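PDB 2B1X: naphthalene dioxygenase large subunit, which belongs to the Rieske-type ring-hydroxylating oxygenases and carries a [2Fe-2S] cluster in one domain and an iron ion in its catalytic domain. Local coordinates for residues N301-F307 with F320-W326; G192-R196 with V336-F340; I55-Y61 with V73-G79. One frame throughout, in Å; residues are numbered along the deposited sequence.

Interaction 1: residues N301-F307 with F320-W326; sequences NLSIGNF and FLTLRLW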
loop_
_atom_site.group_PDB
_atom_site.type_symbol
_atom_site.label_atom_id
_atom_site.label_comp_id
_atom_site.label_asym_id
_atom_site.label_seq_id
_atom_site.Cartn_x
_atom_site.Cartn_y
_atom_site.Cartn_z
ATOM N N ASN A 301 19.184 -12.453 -14.902
ATOM C CA ASN A 301 17.746 -12.648 -14.613
ATOM C C ASN A 301 16.910 -12.980 -15.857
ATOM O O ASN A 301 15.713 -12.721 -15.882
ATOM C CB ASN A 301 17.161 -11.418 -13.887
ATOM C CG ASN A 301 17.060 -10.185 -14.802
ATOM O OD1 ASN A 301 17.852 -10.034 -15.723
ATOM N ND2 ASN A 301 16.071 -9.329 -14.564
ATOM N N LEU A 302 17.542 -13.548 -16.888
ATOM C CA LEU A 302 16.820 -14.060 -18.045
ATOM C C LEU A 302 16.841 -15.578 -17.977
ATOM O O LEU A 302 17.922 -16.173 -17.958
ATOM C CB LEU A 302 17.465 -13.606 -19.378
ATOM C CG LEU A 302 16.968 -14.394 -20.638
ATOM C CD1 LEU A 302 15.514 -14.041 -20.897
ATOM C CD2 LEU A 302 17.812 -14.135 -21.864
ATOM N N SER A 303 15.664 -16.209 -17.951
ATOM C CA SER A 303 15.619 -17.671 -17.950
ATOM C C SER A 303 14.899 -18.180 -19.204
ATOM O O SER A 303 14.103 -17.457 -19.806
ATOM C CB SER A 303 14.942 -18.236 -16.688
ATOM O OG SER A 303 15.652 -17.902 -15.487
ATOM N N ILE A 304 15.235 -19.413 -19.578
ATOM C CA ILE A 304 14.750 -20.061 -20.776
ATOM C C ILE A 304 14.099 -21.357 -20.359
ATOM O O ILE A 304 14.665 -22.103 -19.533
ATOM C CB ILE A 304 15.954 -20.336 -21.713
ATOM C CG1 ILE A 304 16.560 -18.986 -22.160
ATOM C CG2 ILE A 304 15.555 -21.210 -22.899
ATOM C CD1 ILE A 304 17.858 -19.091 -22.956
ATOM N N GLY A 305 12.929 -21.637 -20.921
ATOM C CA GLY A 305 12.360 -22.974 -20.863
ATOM C C GLY A 305 11.950 -23.475 -22.233
ATOM O O GLY A 305 11.148 -22.820 -22.897
ATOM N N ASN A 306 12.511 -24.596 -22.683
ATOM C CA ASN A 306 12.138 -25.168 -23.962
ATOM C C ASN A 306 11.683 -26.567 -23.623
ATOM O O ASN A 306 12.507 -27.475 -23.397
ATOM C CB ASN A 306 13.327 -25.176 -24.939
ATOM C CG ASN A 306 12.920 -25.391 -26.424
ATOM O OD1 ASN A 306 13.768 -25.325 -27.294
ATOM N ND2 ASN A 306 11.646 -25.656 -26.698
ATOM N N PHE A 307 10.368 -26.727 -23.530
ATOM C CA PHE A 307 9.774 -27.915 -22.917
ATOM C C PHE A 307 8.780 -28.588 -23.852
ATOM O O PHE A 307 8.124 -27.934 -24.666
ATOM C CB PHE A 307 9.018 -27.572 -21.631
ATOM C CG PHE A 307 9.840 -26.903 -20.555
ATOM C CD1 PHE A 307 9.228 -26.011 -19.689
ATOM C CD2 PHE A 307 11.202 -27.167 -20.380
ATOM C CE1 PHE A 307 9.965 -25.371 -18.642
ATOM C CE2 PHE A 307 11.935 -26.520 -19.355
ATOM C CZ PHE A 307 11.305 -25.631 -18.486
ATOM N N PHE A 320 7.413 -26.114 -26.727
ATOM C CA PHE A 320 7.257 -24.658 -26.711
ATOM C C PHE A 320 8.519 -24.054 -26.145
ATOM O O PHE A 320 9.244 -24.719 -25.397
ATOM C CB PHE A 320 6.023 -24.246 -25.917
ATOM C CG PHE A 320 6.097 -24.581 -24.432
ATOM C CD1 PHE A 320 6.714 -23.700 -23.519
ATOM C CD2 PHE A 320 5.493 -25.728 -23.942
ATOM C CE1 PHE A 320 6.738 -23.987 -22.161
ATOM C CE2 PHE A 320 5.530 -26.036 -22.582
ATOM C CZ PHE A 320 6.153 -25.153 -21.686
ATOM N N LEU A 321 8.784 -22.811 -26.531
ATOM C CA LEU A 321 9.889 -22.037 -26.003
ATOM C C LEU A 321 9.354 -20.815 -25.265
ATOM O O LEU A 321 8.520 -20.074 -25.803
ATOM C CB LEU A 321 10.832 -21.595 -27.147
ATOM C CG LEU A 321 11.965 -20.639 -26.722
ATOM C CD1 LEU A 321 12.927 -21.352 -25.740
ATOM C CD2 LEU A 321 12.713 -20.084 -27.951
ATOM N N THR A 322 9.834 -20.601 -24.044
ATOM C CA THR A 322 9.562 -19.377 -23.340
ATOM C C THR A 322 10.866 -18.779 -22.807
ATOM O O THR A 322 11.749 -19.512 -22.333
ATOM C CB THR A 322 8.528 -19.609 -22.163
ATOM O OG1 THR A 322 8.517 -18.470 -21.306
ATOM C CG2 THR A 322 8.984 -20.708 -21.218
ATOM N N LEU A 323 10.980 -17.458 -22.927
ATOM C CA LEU A 323 12.021 -16.673 -22.270
ATOM C C LEU A 323 11.309 -15.838 -21.220
ATOM O O LEU A 323 10.205 -15.369 -21.453
ATOM C CB LEU A 323 12.700 -15.716 -23.260
ATOM C CG LEU A 323 13.508 -16.192 -24.475
ATOM C CD1 LEU A 323 14.615 -15.203 -24.871
ATOM C CD2 LEU A 323 14.014 -17.666 -24.435
ATOM N N ARG A 324 11.924 -15.623 -20.074
ATOM C CA ARG A 324 11.274 -14.792 -19.072
ATOM C C ARG A 324 12.317 -13.962 -18.316
ATOM O O ARG A 324 13.437 -14.428 -18.100
ATOM C CB ARG A 324 10.454 -15.669 -18.097
ATOM C CG ARG A 324 11.218 -16.910 -17.584
ATOM C CD ARG A 324 10.930 -18.209 -18.382
ATOM N NE ARG A 324 9.494 -18.304 -18.623
ATOM C CZ ARG A 324 8.602 -18.624 -17.689
ATOM N NH1 ARG A 324 9.016 -18.977 -16.458
ATOM N NH2 ARG A 324 7.310 -18.614 -17.997
ATOM N N LEU A 325 11.932 -12.739 -17.948
ATOM C CA LEU A 325 12.652 -11.889 -17.026
ATOM C C LEU A 325 12.114 -11.985 -15.611
ATOM O O LEU A 325 10.888 -11.938 -15.360
ATOM C CB LEU A 325 12.576 -10.432 -17.474
ATOM C CG LEU A 325 13.445 -10.100 -18.710
ATOM C CD1 LEU A 325 12.998 -8.792 -19.340
ATOM C CD2 LEU A 325 14.956 -10.067 -18.311
ATOM N N TRP A 326 13.031 -12.108 -14.666
ATOM C CA TRP A 326 12.650 -11.979 -13.276
ATOM C C TRP A 326 13.058 -10.555 -12.950
ATOM O O TRP A 326 14.187 -10.301 -12.544
ATOM C CB TRP A 326 13.365 -13.016 -12.389
ATOM C CG TRP A 326 13.360 -14.372 -12.953
ATOM C CD1 TRP A 326 14.444 -15.078 -13.477
ATOM C CD2 TRP A 326 12.218 -15.225 -13.099
ATOM N NE1 TRP A 326 14.019 -16.309 -13.910
ATOM C CE2 TRP A 326 12.668 -16.435 -13.670
ATOM C CE3 TRP A 326 10.847 -15.097 -12.770
ATOM C CZ2 TRP A 326 11.808 -17.501 -13.956
ATOM C CZ3 TRP A 326 9.987 -16.186 -13.046
ATOM C CH2 TRP A 326 10.491 -17.375 -13.647
#
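Asn301 and Trp326 meet at one end of this antiparallel pair and share two bonds: Trp326 N donates to Asn301 O, and Asn301 ND2 returns a bond of 2.9 Å to Trp326 O. The amide donor lies 63° out of that carbonyl's plane, although the oxygen sits close to the plane of the amide. From there the hydrogen-bonded pairs Ser303-Arg324, Gly305-Thr322 and Phe307-Phe320 each exchange two backbone bonds. The straightest runs from Gly305 N to Thr322 O, 2.8 Å at 172°. Phe320 O takes a second donor besides Phe307 N, for Asn306 ND2 reaches it at 2.9 Å from above the carbonyl plane; Asn306 OD1 accepts from Arg183.

The indole of Trp326 spends its N-H on a side chain: Trp326 NE1 donates to Ser303 OG at 2.8 Å, the oxygen lying in the ring plane. Ser303 OG also bonds Thr297, so this buried hydroxyl has two partners. Arg324 CG lies over one indole face, toward its rim. The arginine chain bends at chi2 and chi3, so that Arg324 NE donates to Thr322 OG1 at 2.9 Å, while NH1 forms a salt bridge with Glu369; Thr322 OG1 is bonded to Phe339 O as well.

Apolar contacts complete both faces. Ile304 CG1 and Leu323 CD2 lie 3.7 Å apart, their side chains side by side. On the face of Ser303 and Arg324, Phe307 CB sits off-centre over the Phe320 ring, and the two ring planes stand at 84°. Strands 302-309 and 318-330 form a beta hairpin in the central antiparallel sheet of the ring-hydroxylating catalytic domain; Phe307 brings its side chain to about 7 Å from the bound iron.

Interaction 2: residues G192-R196 with V336-F340; sequences GAPQR and VMSFF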
loop_
_atom_site.group_PDB
_atom_site.type_symbol
_atom_site.label_atom_id
_atom_site.label_comp_id
_atom_site.label_asym_id
_atom_site.label_seq_id
_atom_site.Cartn_x
_atom_site.Cartn_y
_atom_site.Cartn_z
ATOM N N GLY A 192 2.810 -11.771 -29.906
ATOM C CA GLY A 192 2.125 -10.731 -29.166
ATOM C C GLY A 192 3.037 -9.924 -28.266
ATOM O O GLY A 192 3.872 -9.151 -28.718
ATOM N N ALA A 193 2.870 -10.111 -26.969
ATOM C CA ALA A 193 3.579 -9.345 -25.960
ATOM C C ALA A 193 3.833 -10.297 -24.780
ATOM O O ALA A 193 3.247 -11.373 -24.707
ATOM C CB ALA A 193 2.737 -8.168 -25.514
ATOM N N PRO A 194 4.725 -9.933 -23.879
ATOM C CA PRO A 194 4.912 -10.731 -22.667
ATOM C C PRO A 194 3.728 -10.565 -21.703
ATOM O O PRO A 194 3.090 -9.496 -21.654
ATOM C CB PRO A 194 6.190 -10.160 -22.076
ATOM C CG PRO A 194 6.207 -8.704 -22.586
ATOM C CD PRO A 194 5.650 -8.777 -23.943
ATOM N N GLN A 195 3.388 -11.641 -21.005
ATOM C CA GLN A 195 2.565 -11.515 -19.796
ATOM C C GLN A 195 3.438 -10.834 -18.770
ATOM O O GLN A 195 4.592 -11.238 -18.583
ATOM C CB GLN A 195 2.217 -12.908 -19.243
ATOM C CG GLN A 195 1.379 -13.807 -20.144
ATOM C CD GLN A 195 1.198 -15.203 -19.512
ATOM O OE1 GLN A 195 1.875 -15.529 -18.527
ATOM N NE2 GLN A 195 0.337 -16.015 -20.084
ATOM N N ARG A 196 2.894 -9.831 -18.091
ATOM C CA ARG A 196 3.594 -9.138 -17.009
ATOM C C ARG A 196 2.756 -9.097 -15.738
ATOM O O ARG A 196 1.616 -8.630 -15.736
ATOM C CB ARG A 196 3.953 -7.730 -17.451
ATOM C CG ARG A 196 4.906 -7.718 -18.679
ATOM C CD ARG A 196 5.162 -6.342 -19.246
ATOM N NE ARG A 196 5.585 -5.376 -18.216
ATOM C CZ ARG A 196 5.882 -4.090 -18.443
ATOM N NH1 ARG A 196 5.778 -3.564 -19.670
ATOM N NH2 ARG A 196 6.247 -3.307 -17.426
ATOM N N VAL A 336 7.412 -10.542 -13.212
ATOM C CA VAL A 336 7.758 -11.523 -14.223
ATOM C C VAL A 336 7.333 -10.934 -15.560
ATOM O O VAL A 336 6.276 -10.292 -15.642
ATOM C CB VAL A 336 7.056 -12.873 -14.015
ATOM C CG1 VAL A 336 7.548 -13.933 -15.079
ATOM C CG2 VAL A 336 7.273 -13.397 -12.593
ATOM N N MET A 337 8.200 -11.071 -16.560
ATOM C CA MET A 337 7.822 -10.827 -17.981
ATOM C C MET A 337 8.034 -12.128 -18.728
ATOM O O MET A 337 9.183 -12.499 -18.978
ATOM C CB MET A 337 8.654 -9.694 -18.602
ATOM C CG MET A 337 8.710 -8.448 -17.643
ATOM S SD MET A 337 9.155 -6.943 -18.499
ATOM C CE MET A 337 9.355 -5.791 -17.087
ATOM N N SER A 338 6.943 -12.805 -19.105
ATOM C CA SER A 338 7.039 -14.127 -19.724
ATOM C C SER A 338 6.664 -14.079 -21.211
ATOM O O SER A 338 5.543 -13.730 -21.572
ATOM C CB SER A 338 6.153 -15.137 -19.000
ATOM O OG SER A 338 6.309 -16.402 -19.616
ATOM N N PHE A 339 7.641 -14.388 -22.050
ATOM C CA PHE A 339 7.487 -14.310 -23.513
ATOM C C PHE A 339 7.292 -15.705 -24.075
ATOM O O PHE A 339 7.951 -16.651 -23.636
ATOM C CB PHE A 339 8.765 -13.726 -24.130
ATOM C CG PHE A 339 9.132 -12.333 -23.658
ATOM C CD1 PHE A 339 9.803 -12.123 -22.447
ATOM C CD2 PHE A 339 8.866 -11.221 -24.480
ATOM C CE1 PHE A 339 10.176 -10.819 -22.029
ATOM C CE2 PHE A 339 9.248 -9.934 -24.115
ATOM C CZ PHE A 339 9.894 -9.708 -22.870
ATOM N N PHE A 340 6.385 -15.847 -25.032
ATOM C CA PHE A 340 6.270 -17.088 -25.806
ATOM C C PHE A 340 6.870 -16.848 -27.183
ATOM O O PHE A 340 6.561 -15.837 -27.828
ATOM C CB PHE A 340 4.802 -17.522 -25.926
ATOM C CG PHE A 340 4.565 -18.609 -26.961
ATOM C CD1 PHE A 340 4.914 -19.932 -26.686
ATOM C CD2 PHE A 340 4.044 -18.297 -28.200
ATOM C CE1 PHE A 340 4.717 -20.949 -27.627
ATOM C CE2 PHE A 340 3.841 -19.310 -29.184
ATOM C CZ PHE A 340 4.182 -20.637 -28.884
HETATM O O HOH W 1 4.796 -13.628 -25.650
#
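Gln195 and Ser338 exchange two backbone hydrogen bonds, which define the antiparallel register here. The bond from Ser338 N to Gln195 O is the better formed, 2.9 Å at 165°; the return bond from Gln195 N to Ser338 O is 3.1 Å and bent to 141°. Beyond this pair a water bridges the two segments, donating to Ala193 O and accepting from Phe340 N at 2.8 Å.

Arg196 and Met337 run side by side. The thioether lies over one guanidinium face, with Met337 SD 3.9 Å from Arg196 NE. Charge is met elsewhere: NE pairs with Glu335, and NH2 with Asp127 of a small subunit. Gln195 OE1 accepts from Ile364 N, whereas its NE2 donates to Thr65 O of another small-subunit chain.

Farther out, Pro194 lies over one face of the Phe339 ring in a CH-pi contact. Pro194 CB stands 3.6 Å from the centroid of the Phe339 ring and 10° off the normal, essentially over the centre, while Pro194 CG touches Phe339 CE2 at 3.6 Å. Apolar and sulfur contacts thus supply the packing within the chain, while the polar ends of Gln195 and Arg196 help join this edge of the catalytic-domain sheet to the small subunits.

Interaction 3: residues I55-Y61 with V73-G79; sequences IPERGDY and VCRDEGG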
loop_
_atom_site.group_PDB
_atom_site.type_symbol
_atom_site.label_atom_id
_atom_site.label_comp_id
_atom_site.label_asym_id
_atom_site.label_seq_id
_atom_site.Cartn_x
_atom_site.Cartn_y
_atom_site.Cartn_z
ATOM N N ILE A 55 10.149 -5.513 -32.525
ATOM C CA ILE A 55 10.292 -4.212 -33.162
ATOM C C ILE A 55 10.770 -4.402 -34.601
ATOM O O ILE A 55 11.863 -3.966 -34.979
ATOM C CB ILE A 55 11.230 -3.316 -32.328
ATOM C CG1 ILE A 55 12.547 -4.042 -32.009
ATOM C CG2 ILE A 55 10.512 -2.958 -31.009
ATOM C CD1 ILE A 55 13.669 -3.171 -31.463
ATOM N N PRO A 56 9.963 -5.080 -35.408
ATOM C CA PRO A 56 10.405 -5.480 -36.758
ATOM C C PRO A 56 10.435 -4.346 -37.778
ATOM O O PRO A 56 11.238 -4.418 -38.705
ATOM C CB PRO A 56 9.377 -6.538 -37.179
ATOM C CG PRO A 56 8.142 -6.232 -36.416
ATOM C CD PRO A 56 8.587 -5.532 -35.108
ATOM N N GLU A 57 9.586 -3.332 -37.611
ATOM C CA GLU A 57 9.467 -2.241 -38.577
ATOM C C GLU A 57 10.144 -0.979 -38.067
ATOM O O GLU A 57 10.238 -0.752 -36.849
ATOM C CB GLU A 57 7.998 -1.888 -38.810
ATOM C CG GLU A 57 7.132 -3.007 -39.345
ATOM C CD GLU A 57 7.630 -3.525 -40.668
ATOM O OE1 GLU A 57 7.819 -2.690 -41.599
ATOM O OE2 GLU A 57 7.829 -4.759 -40.766
ATOM N N ARG A 58 10.586 -0.139 -38.996
ATOM C CA ARG A 58 11.169 1.136 -38.650
ATOM C C ARG A 58 10.138 1.994 -37.887
ATOM O O ARG A 58 8.987 2.134 -38.300
ATOM C CB ARG A 58 11.691 1.832 -39.910
ATOM C CG ARG A 58 12.838 1.038 -40.565
ATOM C CD ARG A 58 13.614 1.819 -41.598
ATOM N NE ARG A 58 14.675 1.009 -42.174
ATOM C CZ ARG A 58 15.624 1.476 -42.968
ATOM N NH1 ARG A 58 15.655 2.777 -43.286
ATOM N NH2 ARG A 58 16.538 0.644 -43.456
ATOM N N GLY A 59 10.548 2.528 -36.745
ATOM C CA GLY A 59 9.628 3.260 -35.886
ATOM C C GLY A 59 9.054 2.463 -34.715
ATOM O O GLY A 59 8.559 3.060 -33.727
ATOM N N ASP A 60 9.077 1.131 -34.827
ATOM C CA ASP A 60 8.607 0.233 -33.758
ATOM C C ASP A 60 9.446 0.439 -32.480
ATOM O O ASP A 60 10.677 0.616 -32.532
ATOM C CB ASP A 60 8.706 -1.228 -34.178
ATOM C CG ASP A 60 7.617 -1.666 -35.174
ATOM O OD1 ASP A 60 6.674 -0.904 -35.491
ATOM O OD2 ASP A 60 7.632 -2.787 -35.721
ATOM N N TYR A 61 8.774 0.417 -31.336
ATOM C CA TYR A 61 9.473 0.496 -30.065
ATOM C C TYR A 61 8.728 -0.250 -28.971
ATOM O O TYR A 61 7.504 -0.401 -29.046
ATOM C CB TYR A 61 9.647 1.971 -29.653
ATOM C CG TYR A 61 8.354 2.646 -29.284
ATOM C CD1 TYR A 61 7.854 2.572 -27.970
ATOM C CD2 TYR A 61 7.638 3.381 -30.235
ATOM C CE1 TYR A 61 6.645 3.195 -27.622
ATOM C CE2 TYR A 61 6.460 4.038 -29.906
ATOM C CZ TYR A 61 5.957 3.933 -28.600
ATOM O OH TYR A 61 4.788 4.572 -28.249
ATOM N N VAL A 73 13.406 0.955 -26.487
ATOM C CA VAL A 73 14.187 0.088 -27.338
ATOM C C VAL A 73 13.475 0.107 -28.674
ATOM O O VAL A 73 12.337 -0.305 -28.751
ATOM C CB VAL A 73 14.301 -1.356 -26.737
ATOM C CG1 VAL A 73 15.079 -2.299 -27.702
ATOM C CG2 VAL A 73 14.979 -1.289 -25.380
ATOM N N CYS A 74 14.120 0.632 -29.707
ATOM C CA CYS A 74 13.414 0.876 -30.963
ATOM C C CYS A 74 14.244 0.569 -32.196
ATOM O O CYS A 74 15.463 0.430 -32.120
ATOM C CB CYS A 74 12.879 2.309 -31.016
ATOM S SG CYS A 74 14.136 3.615 -31.027
ATOM N N ARG A 75 13.563 0.394 -33.319
ATOM C CA ARG A 75 14.221 0.328 -34.616
ATOM C C ARG A 75 14.018 1.708 -35.215
ATOM O O ARG A 75 12.875 2.152 -35.409
ATOM C CB ARG A 75 13.594 -0.750 -35.511
ATOM C CG ARG A 75 14.408 -1.045 -36.811
ATOM C CD ARG A 75 13.878 -2.210 -37.626
ATOM N NE ARG A 75 13.762 -3.456 -36.863
ATOM C CZ ARG A 75 14.710 -4.392 -36.751
ATOM N NH1 ARG A 75 15.887 -4.250 -37.330
ATOM N NH2 ARG A 75 14.471 -5.476 -36.044
ATOM N N ASP A 76 15.110 2.410 -35.489
ATOM C CA ASP A 76 14.958 3.824 -35.882
ATOM C C ASP A 76 14.665 3.973 -37.374
ATOM O O ASP A 76 14.565 2.961 -38.103
ATOM C CB ASP A 76 16.127 4.709 -35.391
ATOM C CG ASP A 76 17.438 4.471 -36.133
ATOM O OD1 ASP A 76 17.478 3.831 -37.227
ATOM O OD2 ASP A 76 18.506 4.899 -35.658
ATOM N N GLU A 77 14.535 5.216 -37.836
ATOM C CA GLU A 77 14.177 5.453 -39.242
ATOM C C GLU A 77 15.261 5.024 -40.258
ATOM O O GLU A 77 14.963 4.880 -41.437
ATOM C CB GLU A 77 13.668 6.888 -39.469
ATOM C CG GLU A 77 12.420 7.218 -38.635
ATOM C CD GLU A 77 11.109 6.631 -39.182
ATOM O OE1 GLU A 77 10.655 7.094 -40.256
ATOM O OE2 GLU A 77 10.525 5.725 -38.541
ATOM N N GLY A 78 16.486 4.780 -39.782
ATOM C CA GLY A 78 17.554 4.200 -40.591
ATOM C C GLY A 78 17.709 2.696 -40.446
ATOM O O GLY A 78 18.592 2.101 -41.081
ATOM N N GLY A 79 16.859 2.070 -39.624
ATOM C CA GLY A 79 16.869 0.622 -39.457
ATOM C C GLY A 79 17.785 0.116 -38.350
ATOM O O GLY A 79 17.977 -1.094 -38.210
#
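Arg75 reaches across to Ile55 at the open end of a beta hairpin in the Rieske domain, formed by strands 60-66 and 69-75. With CG trans to the backbone N (chi1 -170°) and a bend at chi3, the Arg75 chain curls over the 55-57 backbone, presenting its guanidinium edge to Ile55 O. Arg75 NE donates to Ile55 O at 2.7 Å, in both the guanidinium and carbonyl planes; NH2 adds a weak bond to the same oxygen.

Arg58, from the other segment, stretches out from CG to NE and lays one guanidinium face on the turn 76-79, a type I turn, with Gly78 C 3.4 Å above the plane of the Arg58 guanidinium near its centre. Arg58 NH1 donates to Glu77 O at 2.9 Å, the oxygen lying 30° out of the guanidinium plane. An Asx turn reinforces that corner: Gly78 N donates to Asp76 OD1, while Asp76 OD2 pairs with Arg82.

The type II turn 57-60 brings Gly59 N to Arg75 O, and Arg75 N donates to Asp60 O. Ile55 CD1 meets Val73 CG1 at 4.1 Å, an apolar contact. At the adjoining non-hydrogen-bonded pair, Tyr61 CB and Cys74 CB approach to 3.5 Å.

In the fold
From the N terminus, interaction 3 comes first: 55-61 meets 73-79 across only 11 intervening residues, closing a local hairpin in the Rieske domain. Interaction 2 opens next at 192-196 and closes a long loop of 139 residues at 336-340. Interaction 1, 301-307 with 320-326, is nested within that loop and closes its own short one of 12 residues, a hairpin, whereas interaction 3 precedes both in series. Interactions 1 and 2 join through the neighbouring strands 318-330 and 333-343, with Leu323 O 2.8 Å from Phe339 N, so they belong to one catalytic-domain sheet. Interaction 3 touches neither; its centre lies about 20 Å from that of interaction 2 and 24 Å from that of interaction 1.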